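Local coordinates for protein N-formylglutamate amidohydrolase (Ralstonia eutropha, PDB 2Q7S) that binds a zinc ion and probably acts as a metal-dependent hydrolase of the N-formylglutamate amidohydrolase family, at residues 13-24 and 66-77; 23-32 and 162-172. One frame throughout, in Å; residues are numbered along the deposited sequence.

Contact 1. Residues 13-24 and 66-77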
loop_
_atom_site.group_PDB
_atom_site.type_symbol
_atom_site.label_atom_id
_atom_site.label_comp_id
_atom_site.label_asym_id
_atom_site.label_seq_id
_atom_site.Cartn_x
_atom_site.Cartn_y
_atom_site.Cartn_z
ATOM N N PRO A 13 8.514 -12.672 -6.005
ATOM C CA PRO A 13 7.356 -11.741 -6.040
ATOM C C PRO A 13 7.362 -10.576 -5.033
ATOM O O PRO A 13 6.482 -9.706 -5.074
ATOM C CB PRO A 13 6.141 -12.661 -5.826
ATOM C CG PRO A 13 6.669 -13.881 -5.120
ATOM C CD PRO A 13 8.162 -14.015 -5.501
ATOM N N PHE A 14 8.324 -10.583 -4.109
ATOM C CA PHE A 14 8.441 -9.549 -3.137
ATOM C C PHE A 14 9.880 -9.469 -2.616
ATOM O O PHE A 14 10.654 -10.410 -2.724
ATOM C CB PHE A 14 7.446 -9.752 -1.992
ATOM C CG PHE A 14 7.644 -11.036 -1.204
ATOM C CD1 PHE A 14 8.529 -11.090 -0.148
ATOM C CD2 PHE A 14 6.971 -12.171 -1.526
ATOM C CE1 PHE A 14 8.739 -12.269 0.586
ATOM C CE2 PHE A 14 7.158 -13.350 -0.806
ATOM C CZ PHE A 14 8.037 -13.395 0.259
ATOM N N THR A 15 10.210 -8.290 -2.119
ATOM C CA THR A 15 11.346 -8.081 -1.254
ATOM C C THR A 15 10.863 -7.979 0.202
ATOM O O THR A 15 9.725 -7.550 0.489
ATOM C CB THR A 15 12.099 -6.795 -1.651
ATOM O OG1 THR A 15 11.182 -5.706 -1.665
ATOM C CG2 THR A 15 12.690 -6.925 -3.021
ATOM N N LEU A 16 11.717 -8.429 1.115
ATOM C CA LEU A 16 11.416 -8.436 2.560
ATOM C C LEU A 16 12.674 -7.993 3.288
ATOM O O LEU A 16 13.643 -8.729 3.332
ATOM C CB LEU A 16 11.022 -9.812 3.027
ATOM C CG LEU A 16 10.622 -9.991 4.485
ATOM C CD1 LEU A 16 9.302 -9.196 4.877
ATOM C CD2 LEU A 16 10.509 -11.471 4.693
ATOM N N ALA A 17 12.654 -6.748 3.746
ATOM C CA ALA A 17 13.780 -6.122 4.478
ATOM C C ALA A 17 13.553 -6.302 5.971
ATOM O O ALA A 17 12.596 -5.731 6.565
ATOM C CB ALA A 17 13.941 -4.600 4.092
ATOM N N LEU A 18 14.400 -7.149 6.558
ATOM C CA LEU A 18 14.381 -7.455 7.986
ATOM C C LEU A 18 15.412 -6.625 8.777
ATOM O O LEU A 18 16.467 -6.225 8.251
ATOM C CB LEU A 18 14.604 -8.976 8.231
ATOM C CG LEU A 18 13.610 -9.925 7.525
ATOM C CD1 LEU A 18 14.103 -11.377 7.609
ATOM C CD2 LEU A 18 12.129 -9.795 8.020
ATOM N N PRO A 19 15.119 -6.378 10.065
ATOM C CA PRO A 19 16.066 -5.565 10.844
ATOM C C PRO A 19 17.430 -6.232 11.094
ATOM O O PRO A 19 17.477 -7.430 11.311
ATOM C CB PRO A 19 15.298 -5.289 12.142
ATOM C CG PRO A 19 14.256 -6.333 12.228
ATOM C CD PRO A 19 13.947 -6.807 10.836
ATOM N N GLU A 20 18.528 -5.470 11.072
ATOM C CA GLU A 20 19.838 -5.995 11.493
ATOM C C GLU A 20 20.044 -6.101 12.995
ATOM O O GLU A 20 20.779 -6.972 13.461
ATOM C CB GLU A 20 20.995 -5.203 10.899
ATOM C CG GLU A 20 21.328 -5.589 9.460
ATOM C CD GLU A 20 22.455 -4.762 8.870
ATOM O OE1 GLU A 20 23.520 -4.627 9.526
ATOM O OE2 GLU A 20 22.262 -4.250 7.743
ATOM N N GLY A 21 19.423 -5.206 13.749
ATOM C CA GLY A 21 19.516 -5.245 15.190
ATOM C C GLY A 21 18.204 -5.652 15.854
ATOM O O GLY A 21 17.497 -6.501 15.351
ATOM N N GLU A 22 17.912 -5.047 17.002
ATOM C CA GLU A 22 16.718 -5.343 17.792
ATOM C C GLU A 22 15.513 -5.235 16.890
ATOM O O GLU A 22 15.395 -4.254 16.153
ATOM C CB GLU A 22 16.601 -4.335 18.961
ATOM C CG GLU A 22 15.177 -4.085 19.521
ATOM C CD GLU A 22 15.066 -2.821 20.394
ATOM O OE1 GLU A 22 15.971 -1.937 20.332
ATOM O OE2 GLU A 22 14.051 -2.713 21.141
ATOM N N ALA A 23 14.663 -6.263 16.874
ATOM C CA ALA A 23 13.375 -6.171 16.187
ATOM C C ALA A 23 12.317 -5.468 17.075
ATOM O O ALA A 23 12.397 -5.527 18.315
ATOM C CB ALA A 23 12.907 -7.549 15.734
ATOM N N LEU A 24 11.344 -4.795 16.436
ATOM C CA LEU A 24 10.139 -4.211 17.102
ATOM C C LEU A 24 8.931 -4.637 16.306
ATOM O O LEU A 24 9.069 -4.921 15.114
ATOM C CB LEU A 24 10.248 -2.676 17.066
ATOM C CG LEU A 24 11.303 -2.076 18.012
ATOM C CD1 LEU A 24 11.505 -0.569 17.691
ATOM C CD2 LEU A 24 10.868 -2.257 19.470
ATOM N N PRO A 66 13.503 -1.054 8.397
ATOM C CA PRO A 66 14.334 -2.114 8.935
ATOM C C PRO A 66 15.550 -1.567 9.711
ATOM O O PRO A 66 16.042 -2.217 10.625
ATOM C CB PRO A 66 14.742 -2.896 7.659
ATOM C CG PRO A 66 14.790 -1.893 6.658
ATOM C CD PRO A 66 13.591 -1.082 6.920
ATOM N N ARG A 67 15.912 -0.313 9.455
ATOM C CA ARG A 67 17.041 0.336 10.141
ATOM C C ARG A 67 16.675 0.709 11.553
ATOM O O ARG A 67 17.541 0.962 12.327
ATOM C CB ARG A 67 17.467 1.611 9.400
ATOM C CG ARG A 67 17.899 1.378 7.919
ATOM C CD ARG A 67 18.220 2.709 7.206
ATOM N NE ARG A 67 19.503 3.210 7.694
ATOM C CZ ARG A 67 19.869 4.497 7.757
ATOM N NH1 ARG A 67 19.110 5.460 7.278
ATOM N NH2 ARG A 67 21.075 4.801 8.196
ATOM N N VAL A 68 15.386 0.791 11.862
ATOM C CA VAL A 68 14.945 1.118 13.192
ATOM C C VAL A 68 14.278 -0.090 13.876
ATOM O O VAL A 68 13.747 0.060 14.950
ATOM C CB VAL A 68 14.011 2.370 13.217
ATOM C CG1 VAL A 68 14.699 3.532 12.540
ATOM C CG2 VAL A 68 12.623 2.055 12.573
ATOM N N GLY A 69 14.360 -1.285 13.295
ATOM C CA GLY A 69 13.819 -2.479 13.959
ATOM C C GLY A 69 12.554 -3.044 13.336
ATOM O O GLY A 69 12.141 -4.135 13.687
ATOM N N GLY A 70 11.996 -2.339 12.353
ATOM C CA GLY A 70 10.785 -2.801 11.645
ATOM C C GLY A 70 11.019 -3.764 10.509
ATOM O O GLY A 70 12.158 -4.084 10.128
ATOM N N THR A 71 9.917 -4.230 9.931
ATOM C CA THR A 71 9.991 -5.097 8.765
ATOM C C THR A 71 9.294 -4.393 7.625
ATOM O O THR A 71 8.205 -3.869 7.781
ATOM C CB THR A 71 9.343 -6.482 9.011
ATOM O OG1 THR A 71 10.092 -7.172 10.009
ATOM C CG2 THR A 71 9.379 -7.325 7.748
ATOM N N LEU A 72 9.963 -4.355 6.489
ATOM C CA LEU A 72 9.405 -3.779 5.289
ATOM C C LEU A 72 9.269 -4.815 4.183
ATOM O O LEU A 72 10.248 -5.327 3.630
ATOM C CB LEU A 72 10.205 -2.554 4.869
ATOM C CG LEU A 72 9.695 -1.852 3.598
ATOM C CD1 LEU A 72 8.287 -1.303 3.673
ATOM C CD2 LEU A 72 10.678 -0.725 3.298
ATOM N N LEU A 73 8.010 -5.091 3.872
ATOM C CA LEU A 73 7.627 -5.895 2.728
ATOM C C LEU A 73 7.202 -5.059 1.481
ATOM O O LEU A 73 6.416 -4.139 1.559
ATOM C CB LEU A 73 6.498 -6.825 3.131
ATOM C CG LEU A 73 5.790 -7.666 2.020
ATOM C CD1 LEU A 73 6.697 -8.796 1.420
ATOM C CD2 LEU A 73 4.529 -8.280 2.566
ATOM N N ALA A 74 7.726 -5.428 0.311
ATOM C CA ALA A 74 7.330 -4.735 -0.899
ATOM C C ALA A 74 7.130 -5.663 -2.101
ATOM O O ALA A 74 7.961 -6.546 -2.355
ATOM C CB ALA A 74 8.341 -3.641 -1.198
ATOM N N ALA A 75 6.041 -5.435 -2.847
ATOM C CA ALA A 75 5.749 -6.168 -4.098
ATOM C C ALA A 75 6.697 -5.829 -5.256
ATOM O O ALA A 75 7.058 -4.668 -5.456
ATOM C CB ALA A 75 4.310 -5.928 -4.550
ATOM N N THR A 76 7.109 -6.827 -6.026
ATOM C CA THR A 76 7.972 -6.569 -7.188
ATOM C C THR A 76 7.132 -6.582 -8.485
ATOM O O THR A 76 7.527 -6.030 -9.508
ATOM C CB THR A 76 9.152 -7.582 -7.316
ATOM O OG1 THR A 76 8.630 -8.890 -7.303
ATOM C CG2 THR A 76 10.181 -7.473 -6.176
ATOM N N PHE A 77 5.962 -7.203 -8.415
ATOM C CA PHE A 77 5.029 -7.224 -9.526
ATOM C C PHE A 77 4.178 -5.970 -9.487
ATOM O O PHE A 77 3.991 -5.393 -8.407
ATOM C CB PHE A 77 4.140 -8.448 -9.483
ATOM C CG PHE A 77 3.436 -8.638 -8.195
ATOM C CD1 PHE A 77 4.077 -9.329 -7.144
ATOM C CD2 PHE A 77 2.151 -8.137 -7.995
ATOM C CE1 PHE A 77 3.512 -9.465 -5.952
ATOM C CE2 PHE A 77 1.555 -8.320 -6.765
ATOM C CZ PHE A 77 2.210 -8.993 -5.759
HETATM O O HOH W 1 11.410 -4.641 0.956
HETATM O O HOH W 2 18.667 -3.052 9.882
#

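Contact 2. Residues 23-32 and 162-172. With ZN (zinc ion), chain C.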
loop_
_atom_site.group_PDB
_atom_site.type_symbol
_atom_site.label_atom_id
_atom_site.label_comp_id
_atom_site.label_asym_id
_atom_site.label_seq_id
_atom_site.Cartn_x
_atom_site.Cartn_y
_atom_site.Cartn_z
ATOM N N ALA A 23 14.663 -6.263 16.874
ATOM C CA ALA A 23 13.375 -6.171 16.187
ATOM C C ALA A 23 12.317 -5.468 17.075
ATOM O O ALA A 23 12.397 -5.527 18.315
ATOM C CB ALA A 23 12.907 -7.549 15.734
ATOM N N LEU A 24 11.344 -4.795 16.436
ATOM C CA LEU A 24 10.139 -4.211 17.102
ATOM C C LEU A 24 8.931 -4.637 16.306
ATOM O O LEU A 24 9.069 -4.921 15.114
ATOM C CB LEU A 24 10.248 -2.676 17.066
ATOM C CG LEU A 24 11.303 -2.076 18.012
ATOM C CD1 LEU A 24 11.505 -0.569 17.691
ATOM C CD2 LEU A 24 10.868 -2.257 19.470
ATOM N N PRO A 25 7.729 -4.658 16.907
ATOM C CA PRO A 25 6.546 -5.064 16.111
ATOM C C PRO A 25 5.950 -3.931 15.250
ATOM O O PRO A 25 4.795 -3.510 15.445
ATOM C CB PRO A 25 5.533 -5.435 17.176
ATOM C CG PRO A 25 5.888 -4.543 18.375
ATOM C CD PRO A 25 7.392 -4.338 18.308
ATOM N N LEU A 26 6.761 -3.447 14.344
ATOM C CA LEU A 26 6.391 -2.483 13.327
ATOM C C LEU A 26 6.576 -3.215 12.022
ATOM O O LEU A 26 7.706 -3.528 11.601
ATOM C CB LEU A 26 7.301 -1.275 13.411
ATOM C CG LEU A 26 7.094 -0.271 12.270
ATOM C CD1 LEU A 26 5.785 0.432 12.453
ATOM C CD2 LEU A 26 8.298 0.686 12.230
ATOM N N VAL A 27 5.468 -3.506 11.361
ATOM C CA VAL A 27 5.508 -4.260 10.096
ATOM C C VAL A 27 4.904 -3.333 9.043
ATOM O O VAL A 27 3.799 -2.815 9.243
ATOM C CB VAL A 27 4.681 -5.552 10.192
ATOM C CG1 VAL A 27 4.611 -6.298 8.834
ATOM C CG2 VAL A 27 5.230 -6.430 11.284
ATOM N N CYS A 28 5.630 -3.122 7.938
ATOM C CA CYS A 28 5.243 -2.138 6.928
ATOM C C CYS A 28 5.176 -2.797 5.563
ATOM O O CYS A 28 6.082 -3.543 5.207
ATOM C CB CYS A 28 6.206 -0.959 6.939
ATOM S SG CYS A 28 6.245 -0.087 8.476
ATOM N N ASP A 29 4.075 -2.608 4.814
ATOM C CA ASP A 29 4.087 -3.104 3.457
ATOM C C ASP A 29 3.812 -2.028 2.386
ATOM O O ASP A 29 3.066 -1.130 2.619
ATOM C CB ASP A 29 3.249 -4.335 3.288
ATOM C CG ASP A 29 1.817 -4.056 3.167
ATOM O OD1 ASP A 29 1.281 -3.419 4.080
ATOM O OD2 ASP A 29 1.210 -4.541 2.172
ATOM N N SER A 30 4.507 -2.173 1.255
ATOM C CA SER A 30 4.358 -1.324 0.069
ATOM C C SER A 30 3.822 -2.287 -1.034
ATOM O O SER A 30 4.601 -2.891 -1.827
ATOM C CB SER A 30 5.700 -0.662 -0.290
ATOM O OG SER A 30 5.711 0.114 -1.486
ATOM N N PRO A 31 2.490 -2.382 -1.151
ATOM C CA PRO A 31 1.894 -3.322 -2.140
ATOM C C PRO A 31 1.918 -2.871 -3.610
ATOM O O PRO A 31 1.653 -3.663 -4.502
ATOM C CB PRO A 31 0.443 -3.442 -1.666
ATOM C CG PRO A 31 0.186 -2.155 -0.969
ATOM C CD PRO A 31 1.462 -1.700 -0.338
ATOM N N HIS A 32 2.145 -1.583 -3.832
ATOM C CA HIS A 32 1.935 -0.955 -5.101
ATOM C C HIS A 32 3.150 -0.451 -5.814
ATOM O O HIS A 32 3.010 0.116 -6.876
ATOM C CB HIS A 32 0.945 0.162 -4.889
ATOM C CG HIS A 32 -0.416 -0.336 -4.564
ATOM N ND1 HIS A 32 -1.389 0.461 -4.025
ATOM C CD2 HIS A 32 -0.965 -1.569 -4.702
ATOM C CE1 HIS A 32 -2.489 -0.253 -3.849
ATOM N NE2 HIS A 32 -2.264 -1.487 -4.264
ATOM N N ARG A 162 5.416 -12.612 19.327
ATOM C CA ARG A 162 6.572 -12.266 20.202
ATOM C C ARG A 162 6.267 -11.079 21.145
ATOM O O ARG A 162 6.630 -11.083 22.317
ATOM C CB ARG A 162 7.744 -11.944 19.356
ATOM C CG ARG A 162 8.881 -11.304 20.081
ATOM C CD ARG A 162 10.103 -11.235 19.258
ATOM N NE ARG A 162 11.073 -10.453 19.990
ATOM C CZ ARG A 162 12.230 -10.047 19.487
ATOM N NH1 ARG A 162 12.592 -10.359 18.249
ATOM N NH2 ARG A 162 13.000 -9.298 20.235
ATOM N N PHE A 163 5.582 -10.061 20.646
ATOM C CA PHE A 163 5.471 -8.831 21.408
ATOM C C PHE A 163 4.139 -8.633 22.122
ATOM O O PHE A 163 4.074 -7.869 23.071
ATOM C CB PHE A 163 5.781 -7.644 20.506
ATOM C CG PHE A 163 7.245 -7.546 20.119
ATOM C CD1 PHE A 163 8.149 -6.928 20.942
ATOM C CD2 PHE A 163 7.680 -8.021 18.924
ATOM C CE1 PHE A 163 9.479 -6.818 20.556
ATOM C CE2 PHE A 163 9.024 -7.910 18.545
ATOM C CZ PHE A 163 9.895 -7.336 19.356
ATOM N N GLY A 164 3.083 -9.291 21.649
ATOM C CA GLY A 164 1.745 -9.096 22.204
ATOM C C GLY A 164 1.061 -7.849 21.724
ATOM O O GLY A 164 0.022 -7.506 22.231
ATOM N N ALA A 165 1.618 -7.215 20.696
ATOM C CA ALA A 165 1.023 -6.099 20.008
ATOM C C ALA A 165 1.673 -6.043 18.635
ATOM O O ALA A 165 2.754 -6.589 18.428
ATOM C CB ALA A 165 1.276 -4.817 20.770
ATOM N N VAL A 166 1.035 -5.337 17.708
ATOM C CA VAL A 166 1.621 -5.063 16.420
ATOM C C VAL A 166 1.067 -3.736 15.859
ATOM O O VAL A 166 -0.092 -3.339 16.077
ATOM C CB VAL A 166 1.385 -6.262 15.433
ATOM C CG1 VAL A 166 -0.104 -6.455 15.147
ATOM C CG2 VAL A 166 2.205 -6.102 14.151
ATOM N N TRP A 167 1.917 -3.054 15.139
ATOM C CA TRP A 167 1.562 -1.821 14.433
ATOM C C TRP A 167 1.956 -2.019 12.987
ATOM O O TRP A 167 3.146 -2.199 12.677
ATOM C CB TRP A 167 2.284 -0.615 15.045
ATOM C CG TRP A 167 1.746 -0.186 16.402
ATOM C CD1 TRP A 167 0.825 0.774 16.650
ATOM C CD2 TRP A 167 2.093 -0.745 17.680
ATOM N NE1 TRP A 167 0.591 0.875 17.995
ATOM C CE2 TRP A 167 1.349 -0.049 18.651
ATOM C CE3 TRP A 167 2.950 -1.777 18.092
ATOM C CZ2 TRP A 167 1.424 -0.350 20.000
ATOM C CZ3 TRP A 167 3.040 -2.073 19.434
ATOM C CH2 TRP A 167 2.280 -1.359 20.378
ATOM N N HIS A 168 0.934 -2.075 12.123
ATOM C CA HIS A 168 1.083 -2.284 10.707
ATOM C C HIS A 168 0.885 -0.947 9.954
ATOM O O HIS A 168 -0.096 -0.279 10.194
ATOM C CB HIS A 168 0.042 -3.281 10.264
ATOM C CG HIS A 168 -0.103 -3.369 8.788
ATOM N ND1 HIS A 168 -1.315 -3.276 8.153
ATOM C CD2 HIS A 168 0.823 -3.532 7.820
ATOM C CE1 HIS A 168 -1.135 -3.412 6.849
ATOM N NE2 HIS A 168 0.156 -3.580 6.627
ATOM N N LEU A 169 1.829 -0.576 9.079
ATOM C CA LEU A 169 1.694 0.579 8.151
ATOM C C LEU A 169 1.572 0.038 6.718
ATOM O O LEU A 169 2.400 -0.714 6.254
ATOM C CB LEU A 169 2.838 1.565 8.272
ATOM C CG LEU A 169 3.227 2.124 9.658
ATOM C CD1 LEU A 169 4.381 3.157 9.578
ATOM C CD2 LEU A 169 2.005 2.709 10.377
ATOM N N ASN A 170 0.492 0.408 6.062
ATOM C CA ASN A 170 0.212 0.109 4.666
ATOM C C ASN A 170 0.550 1.379 3.836
ATOM O O ASN A 170 -0.059 2.431 4.020
ATOM C CB ASN A 170 -1.290 -0.295 4.587
ATOM C CG ASN A 170 -1.695 -0.833 3.247
ATOM O OD1 ASN A 170 -2.496 -0.209 2.544
ATOM N ND2 ASN A 170 -1.185 -1.986 2.886
ATOM N N LEU A 171 1.541 1.294 2.946
ATOM C CA LEU A 171 2.216 2.448 2.437
ATOM C C LEU A 171 1.886 2.685 0.978
ATOM O O LEU A 171 2.001 1.762 0.173
ATOM C CB LEU A 171 3.763 2.243 2.596
ATOM C CG LEU A 171 4.256 1.936 4.017
ATOM C CD1 LEU A 171 5.778 1.643 4.064
ATOM C CD2 LEU A 171 3.900 3.038 4.980
ATOM N N HIS A 172 1.562 3.943 0.627
ATOM C CA HIS A 172 1.113 4.305 -0.715
ATOM C C HIS A 172 1.587 5.669 -1.128
ATOM O O HIS A 172 2.108 6.454 -0.330
ATOM C CB HIS A 172 -0.444 4.308 -0.789
ATOM C CG HIS A 172 -1.025 2.993 -0.494
ATOM N ND1 HIS A 172 -1.384 2.104 -1.486
ATOM C CD2 HIS A 172 -1.200 2.359 0.680
ATOM C CE1 HIS A 172 -1.789 0.987 -0.917
ATOM N NE2 HIS A 172 -1.686 1.115 0.390
HETATM ZN ZN ZN C . -1.324 2.491 -3.429
HETATM O O HOH W 3 15.236 -8.410 18.387
HETATM O O HOH W 4 3.020 0.766 -2.226
#

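Contact 1. Residues 13-24 and 66-77
Leu73 reaches under Phe14 on the face of the sheet that is covered by helix 134-163. Its CB lies 4.1 Å from Leu16 CD1. CG stands anti to the backbone N (chi1 172°), which carries the end of the side chain back toward strand 14-17; there Leu73 CD1 meets the Phe14 ring obliquely, nearest Phe14 CD1, and lies 3.4 Å from Thr15 O. Farther along, Leu16 CD1 presses on Thr71 CG2 at 3.4 Å, tighter than usual for two carbons, and Leu18 CD2 packs against the same methyl.

The backbones form an antiparallel pair, at the edge of the main mixed sheet within this chain. Thr15 and Ala74 make one hydrogen-bonded pair, Ala17 and Leu72 the next. On the other face a water bridges Thr15 OG1 and Leu72 O.

Past the strands, Thr76 N donates to Pro13 O at 3.1 Å, from well above the carbonyl plane, while the ring edge of Phe77 lies against the same oxygen. At the far end Leu24 N donates to Gly69 O, 2.9 Å, and ties the loop after strand 14-17 to residues 66-70. Strand 14-17 is thus held mostly by its main chain, with Phe14 and Leu73 packed under helix 134-163.

Contact 2. Residues 23-32 and 162-172
Pro25 sets its CD over the face of the Phe163 ring, 3.6 Å from the centroid and almost on the ring normal, a CH-pi contact; Arg162 CG covers the opposite face. From here strands 26-30 and 166-172 run parallel through the centre of the mixed sheet, and helix 134-163, which leads into strand 166-172, packs on one face. The backbone bonds start at Trp167 N to Pro25 O and end at Leu171 N to Asp29 O.

On the face with Val27 and His168, Asp29 CG sits between its backbone N and carbonyl carbon (chi1 80°), which swings OD1 toward strand 166-172. His168 NE2 reaches Asp29 OD1 at 2.8 Å on the anti side, while Ser246 OG bonds to His168 ND1. Asn170 ND2 meets Asp29 OD1 at 3.1 Å on the syn side, from the opposite face of the carboxylate plane, and Tyr148 holds OD2. Across the sheet, Cys28 SG packs on Leu169 CB.

At the C-terminal end of the strands His32 and His172 bind zinc, completed by Asp55. Asp83 bonds to His32 NE2, and Asn170 OD1 accepts from His172 NE2 at 2.7 Å; these second-shell partners fix both rings, whose planes stand 70° apart. His32 ND1 lies 2.1 Å from the zinc ion. His172 ND1 lies 2.0 Å from the zinc ion.

Both contacts belong to one mixed sheet, and strands 71-75 and 26-30 are neighbours in it, joined through Thr71 O to Cys28 N and Leu73 O to Ser30 N. Contact 1 pairs the outermost strand 14-17 with its neighbour and is partly buried; contact 2 is an almost wholly buried parallel pairing in the middle. Ala23 and Leu24 are shared, since strand 26-30 follows strand 14-17 in the chain. Their chemistry follows position: at the edge, backbone bonds and aliphatic packing, with exposed residues alongside; in the centre, a buried carboxylate network that gives way to the zinc site. In contact 1 the side chain of Ala75 comes within about 10 Å of the zinc.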